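Local coordinates for ESAT-6/WXG100 secretion system protein (Streptococcus gallolyticus, PDB 7JQE) that forms the extracellular region of EsaA, a membrane subunit of the bacterial type VIIb secretion system, which probably takes part in exporting toxins, at residues R113-R127 against E482-P494. Residues are numbered along the deposited sequence; the frame is centred on the assembly and turned at random.
Sequences RTELSDLLEEVKATR and EIIELQSTIDSLP
Ile483, Leu486 and Ile490 of helix 462-491 mesh with Leu116, Leu120 and Val123 of helix 102-135 in an antiparallel helix pair, whose segment axes approach to 9.8 Å at a crossing angle of -161°. The packing is tightest around Leu120: its CD1 lies 3.3 Å from Leu486 CD2, the two side chains lying alongside one another with their ends pointing opposite ways, while its other methyl, CD2, meets Gln487 CG at 3.5 Å. One turn along, Ile490 CD1 presses on the backbone of Leu116, 3.4 Å from its carbonyl C. Ile483 is a knob in the hole formed by Leu120, Val123, Lys124 and Arg127; its CG1, anti to the carbonyl carbon (chi1 -59°), packs 3.5 Å from Val123 CG1, and CD1 lies over one face of the Arg127 guanidinium.

The solvent side carries Lys124, which merely skirts Ile483, its CG 4.4 Å from Ile483 CD1. Ser117 OG borders the methyls of Ile490 but bonds within its own helix, to Arg113 O at 3.1 Å, opposite Ser117 N across the carbonyl plane. At the more exposed end, Arg113 passes its aliphatic stem along Leu493, with CB 3.6 Å from CD2. Its NH1 approaches Leu493 O in a bent, implausibly short contact, so this bond is doubtful in detail. Cohesion therefore rests mainly on interdigitated aliphatic side chains, and Arg127 NH1, hydrogen-bonded to Thr480 OG1 and Leu141 O, ties the two helices just beyond them.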
loop_
_atom_site.group_PDB
_atom_site.type_symbol
_atom_site.label_atom_id
_atom_site.label_comp_id
_atom_site.label_asym_id
_atom_site.label_seq_id
_atom_site.Cartn_x
_atom_site.Cartn_y
_atom_site.Cartn_z
ATOM N N ARG A 113 -3.424 -32.020 68.210
ATOM C CA ARG A 113 -2.371 -31.016 68.103
ATOM C C ARG A 113 -1.378 -31.375 67.005
ATOM O O ARG A 113 -0.921 -30.499 66.261
ATOM C CB ARG A 113 -1.661 -30.869 69.446
ATOM C CG ARG A 113 -0.515 -29.874 69.465
ATOM C CD ARG A 113 0.193 -29.933 70.811
ATOM N NE ARG A 113 -0.744 -29.732 71.911
ATOM C CZ ARG A 113 -0.575 -30.215 73.138
ATOM N NH1 ARG A 113 -1.484 -29.982 74.074
ATOM N NH2 ARG A 113 0.496 -30.939 73.428
ATOM N N THR A 114 -1.034 -32.659 66.885
ATOM C CA THR A 114 -0.088 -33.072 65.853
ATOM C C THR A 114 -0.726 -33.036 64.469
ATOM O O THR A 114 -0.058 -32.706 63.481
ATOM C CB THR A 114 0.455 -34.467 66.164
ATOM O OG1 THR A 114 1.197 -34.956 65.042
ATOM C CG2 THR A 114 -0.678 -35.427 66.473
ATOM N N GLU A 115 -2.015 -33.372 64.374
ATOM C CA GLU A 115 -2.717 -33.235 63.102
ATOM C C GLU A 115 -2.677 -31.792 62.616
ATOM O O GLU A 115 -2.356 -31.523 61.453
ATOM C CB GLU A 115 -4.163 -33.714 63.243
ATOM C CG GLU A 115 -4.319 -35.174 63.646
ATOM C CD GLU A 115 -3.890 -36.136 62.553
ATOM O OE1 GLU A 115 -3.195 -35.696 61.611
ATOM O OE2 GLU A 115 -4.252 -37.329 62.637
ATOM N N LEU A 116 -2.996 -30.845 63.502
ATOM C CA LEU A 116 -2.996 -29.440 63.110
ATOM C C LEU A 116 -1.604 -28.977 62.700
ATOM O O LEU A 116 -1.461 -28.146 61.795
ATOM C CB LEU A 116 -3.536 -28.573 64.247
ATOM C CG LEU A 116 -5.012 -28.784 64.594
ATOM C CD1 LEU A 116 -5.467 -27.789 65.655
ATOM C CD2 LEU A 116 -5.875 -28.684 63.344
ATOM N N SER A 117 -0.562 -29.496 63.356
ATOM C CA SER A 117 0.796 -29.127 62.966
ATOM C C SER A 117 1.117 -29.588 61.551
ATOM O O SER A 117 1.869 -28.916 60.835
ATOM C CB SER A 117 1.807 -29.700 63.956
ATOM O OG SER A 117 1.625 -29.135 65.242
ATOM N N ASP A 118 0.567 -30.732 61.134
ATOM C CA ASP A 118 0.744 -31.175 59.755
ATOM C C ASP A 118 -0.084 -30.327 58.799
ATOM O O ASP A 118 0.395 -29.946 57.724
ATOM C CB ASP A 118 0.372 -32.652 59.624
ATOM C CG ASP A 118 1.200 -33.543 60.525
ATOM O OD1 ASP A 118 2.394 -33.238 60.733
ATOM O OD2 ASP A 118 0.654 -34.547 61.032
ATOM N N LEU A 119 -1.331 -30.030 59.170
ATOM C CA LEU A 119 -2.154 -29.149 58.349
ATOM C C LEU A 119 -1.469 -27.806 58.138
ATOM O O LEU A 119 -1.540 -27.228 57.047
ATOM C CB LEU A 119 -3.528 -28.962 58.993
ATOM C CG LEU A 119 -4.492 -28.001 58.297
ATOM C CD1 LEU A 119 -4.753 -28.444 56.864
ATOM C CD2 LEU A 119 -5.796 -27.887 59.067
ATOM N N LEU A 120 -0.786 -27.300 59.168
ATOM C CA LEU A 120 -0.106 -26.016 59.049
ATOM C C LEU A 120 0.868 -26.015 57.877
ATOM O O LEU A 120 0.904 -25.068 57.084
ATOM C CB LEU A 120 0.620 -25.686 60.352
ATOM C CG LEU A 120 1.030 -24.224 60.535
ATOM C CD1 LEU A 120 -0.202 -23.356 60.720
ATOM C CD2 LEU A 120 1.974 -24.074 61.717
ATOM N N GLU A 121 1.672 -27.074 57.752
ATOM C CA GLU A 121 2.660 -27.120 56.678
ATOM C C GLU A 121 1.990 -27.178 55.314
ATOM O O GLU A 121 2.455 -26.547 54.358
ATOM C CB GLU A 121 3.593 -28.312 56.871
ATOM C CG GLU A 121 4.371 -28.276 58.171
ATOM C CD GLU A 121 5.429 -29.357 58.239
ATOM O OE1 GLU A 121 6.049 -29.645 57.193
ATOM O OE2 GLU A 121 5.634 -29.922 59.336
ATOM N N GLU A 122 0.897 -27.939 55.198
ATOM C CA GLU A 122 0.150 -27.957 53.946
ATOM C C GLU A 122 -0.333 -26.560 53.579
ATOM O O GLU A 122 -0.319 -26.178 52.401
ATOM C CB GLU A 122 -1.030 -28.920 54.052
ATOM C CG GLU A 122 -0.631 -30.373 54.239
ATOM C CD GLU A 122 -0.024 -30.977 52.988
ATOM O OE1 GLU A 122 -0.136 -30.355 51.909
ATOM O OE2 GLU A 122 0.564 -32.076 53.081
ATOM N N VAL A 123 -0.763 -25.781 54.574
ATOM C CA VAL A 123 -1.218 -24.421 54.302
ATOM C C VAL A 123 -0.048 -23.535 53.895
ATOM O O VAL A 123 -0.199 -22.630 53.067
ATOM C CB VAL A 123 -1.961 -23.847 55.520
ATOM C CG1 VAL A 123 -2.292 -22.383 55.284
ATOM C CG2 VAL A 123 -3.224 -24.648 55.797
ATOM N N LYS A 124 1.131 -23.764 54.482
ATOM C CA LYS A 124 2.306 -22.990 54.092
ATOM C C LYS A 124 2.676 -23.262 52.641
ATOM O O LYS A 124 3.115 -22.356 51.923
ATOM C CB LYS A 124 3.490 -23.312 55.005
ATOM C CG LYS A 124 3.203 -23.229 56.500
ATOM C CD LYS A 124 4.349 -23.827 57.314
ATOM C CE LYS A 124 4.006 -23.890 58.797
ATOM N NZ LYS A 124 4.983 -24.703 59.588
ATOM N N ALA A 125 2.504 -24.509 52.192
ATOM C CA ALA A 125 2.898 -24.875 50.836
ATOM C C ALA A 125 1.973 -24.250 49.802
ATOM O O ALA A 125 2.434 -23.783 48.754
ATOM C CB ALA A 125 2.921 -26.396 50.689
ATOM N N THR A 126 0.663 -24.238 50.070
ATOM C CA THR A 126 -0.263 -23.618 49.128
ATOM C C THR A 126 -0.113 -22.105 49.121
ATOM O O THR A 126 -0.294 -21.471 48.078
ATOM C CB THR A 126 -1.707 -24.000 49.463
ATOM O OG1 THR A 126 -2.153 -23.237 50.588
ATOM C CG2 THR A 126 -1.808 -25.478 49.788
ATOM N N ARG A 127 0.213 -21.509 50.269
ATOM C CA ARG A 127 0.503 -20.081 50.287
ATOM C C ARG A 127 1.714 -19.767 49.418
ATOM O O ARG A 127 1.779 -18.706 48.787
ATOM C CB ARG A 127 0.726 -19.610 51.722
ATOM C CG ARG A 127 0.798 -18.105 51.892
ATOM C CD ARG A 127 1.187 -17.731 53.324
ATOM N NE ARG A 127 2.527 -18.205 53.663
ATOM C CZ ARG A 127 3.362 -17.562 54.470
ATOM N NH1 ARG A 127 2.999 -16.413 55.027
ATOM N NH2 ARG A 127 4.563 -18.065 54.713
ATOM N N GLU A 482 -4.701 -16.939 58.139
ATOM C CA GLU A 482 -5.165 -18.259 58.553
ATOM C C GLU A 482 -4.047 -19.051 59.219
ATOM O O GLU A 482 -4.280 -19.757 60.210
ATOM C CB GLU A 482 -5.734 -19.012 57.350
ATOM C CG GLU A 482 -7.048 -18.430 56.833
ATOM C CD GLU A 482 -7.204 -18.552 55.327
ATOM O OE1 GLU A 482 -6.327 -19.161 54.682
ATOM O OE2 GLU A 482 -8.202 -18.034 54.786
ATOM N N ILE A 483 -2.821 -18.936 58.701
ATOM C CA ILE A 483 -1.683 -19.590 59.343
ATOM C C ILE A 483 -1.511 -19.081 60.770
ATOM O O ILE A 483 -1.245 -19.856 61.696
ATOM C CB ILE A 483 -0.406 -19.378 58.511
ATOM C CG1 ILE A 483 -0.591 -19.941 57.100
ATOM C CG2 ILE A 483 0.788 -20.015 59.200
ATOM C CD1 ILE A 483 0.604 -19.744 56.203
ATOM N N ILE A 484 -1.655 -17.770 60.967
ATOM C CA ILE A 484 -1.508 -17.195 62.300
ATOM C C ILE A 484 -2.546 -17.786 63.244
ATOM O O ILE A 484 -2.234 -18.168 64.380
ATOM C CB ILE A 484 -1.610 -15.662 62.234
ATOM C CG1 ILE A 484 -0.358 -15.074 61.577
ATOM C CG2 ILE A 484 -1.830 -15.076 63.616
ATOM C CD1 ILE A 484 -0.401 -13.567 61.404
ATOM N N GLU A 485 -3.796 -17.881 62.787
ATOM C CA GLU A 485 -4.843 -18.426 63.643
ATOM C C GLU A 485 -4.622 -19.910 63.918
ATOM O O GLU A 485 -4.857 -20.379 65.039
ATOM C CB GLU A 485 -6.215 -18.183 63.018
ATOM C CG GLU A 485 -6.735 -16.773 63.239
ATOM C CD GLU A 485 -8.038 -16.506 62.509
ATOM O OE1 GLU A 485 -8.492 -17.390 61.752
ATOM O OE2 GLU A 485 -8.607 -15.409 62.692
ATOM N N LEU A 486 -4.164 -20.664 62.916
ATOM C CA LEU A 486 -3.903 -22.084 63.138
ATOM C C LEU A 486 -2.772 -22.283 64.140
ATOM O O LEU A 486 -2.867 -23.135 65.030
ATOM C CB LEU A 486 -3.584 -22.779 61.814
ATOM C CG LEU A 486 -3.352 -24.292 61.883
ATOM C CD1 LEU A 486 -4.492 -24.991 62.604
ATOM C CD2 LEU A 486 -3.178 -24.866 60.486
ATOM N N GLN A 487 -1.693 -21.506 64.018
ATOM C CA GLN A 487 -0.618 -21.589 65.003
ATOM C C GLN A 487 -1.107 -21.192 66.388
ATOM O O GLN A 487 -0.708 -21.796 67.391
ATOM C CB GLN A 487 0.559 -20.709 64.585
ATOM C CG GLN A 487 1.739 -21.485 64.032
ATOM C CD GLN A 487 2.508 -22.222 65.107
ATOM O OE1 GLN A 487 3.238 -21.612 65.886
ATOM N NE2 GLN A 487 2.347 -23.539 65.158
ATOM N N SER A 488 -1.969 -20.176 66.464
ATOM C CA SER A 488 -2.456 -19.706 67.757
ATOM C C SER A 488 -3.216 -20.806 68.490
ATOM O O SER A 488 -2.987 -21.047 69.680
ATOM C CB SER A 488 -3.339 -18.472 67.563
ATOM O OG SER A 488 -3.759 -17.939 68.808
ATOM N N THR A 489 -4.129 -21.486 67.791
ATOM C CA THR A 489 -4.890 -22.560 68.422
ATOM C C THR A 489 -4.006 -23.759 68.735
ATOM O O THR A 489 -4.175 -24.399 69.780
ATOM C CB THR A 489 -6.064 -22.971 67.537
ATOM O OG1 THR A 489 -5.670 -22.922 66.160
ATOM C CG2 THR A 489 -7.241 -22.039 67.755
ATOM N N ILE A 490 -3.059 -24.086 67.853
ATOM C CA ILE A 490 -2.102 -25.144 68.172
ATOM C C ILE A 490 -1.355 -24.801 69.453
ATOM O O ILE A 490 -1.264 -25.617 70.378
ATOM C CB ILE A 490 -1.128 -25.376 67.005
ATOM C CG1 ILE A 490 -1.880 -25.827 65.752
ATOM C CG2 ILE A 490 -0.082 -26.416 67.399
ATOM C CD1 ILE A 490 -0.966 -26.225 64.615
ATOM N N ASP A 491 -0.803 -23.586 69.525
ATOM C CA ASP A 491 -0.131 -23.147 70.744
ATOM C C ASP A 491 -1.073 -23.215 71.943
ATOM O O ASP A 491 -0.766 -23.858 72.951
ATOM C CB ASP A 491 0.416 -21.729 70.563
ATOM C CG ASP A 491 1.706 -21.696 69.764
ATOM O OD1 ASP A 491 2.229 -22.781 69.428
ATOM O OD2 ASP A 491 2.198 -20.584 69.471
ATOM N N SER A 492 -2.234 -22.564 71.844
ATOM C CA SER A 492 -3.230 -22.576 72.916
ATOM C C SER A 492 -4.060 -23.859 72.830
ATOM O O SER A 492 -5.218 -23.872 72.405
ATOM C CB SER A 492 -4.105 -21.332 72.840
ATOM O OG SER A 492 -3.345 -20.155 73.067
ATOM N N LEU A 493 -3.437 -24.961 73.257
ATOM C CA LEU A 493 -4.050 -26.284 73.232
ATOM C C LEU A 493 -3.295 -27.207 74.182
ATOM O O LEU A 493 -2.214 -27.699 73.834
ATOM C CB LEU A 493 -4.049 -26.849 71.809
ATOM C CG LEU A 493 -4.793 -28.166 71.572
ATOM C CD1 LEU A 493 -6.294 -27.967 71.681
ATOM C CD2 LEU A 493 -4.432 -28.757 70.222
ATOM N N PRO A 494 -3.817 -27.447 75.402
ATOM C CA PRO A 494 -3.149 -28.248 76.436
ATOM C C PRO A 494 -3.425 -29.742 76.311
ATOM O O PRO A 494 -2.775 -30.517 77.013
ATOM C CB PRO A 494 -3.745 -27.698 77.733
ATOM C CG PRO A 494 -5.128 -27.328 77.347
ATOM C CD PRO A 494 -5.062 -26.845 75.909
#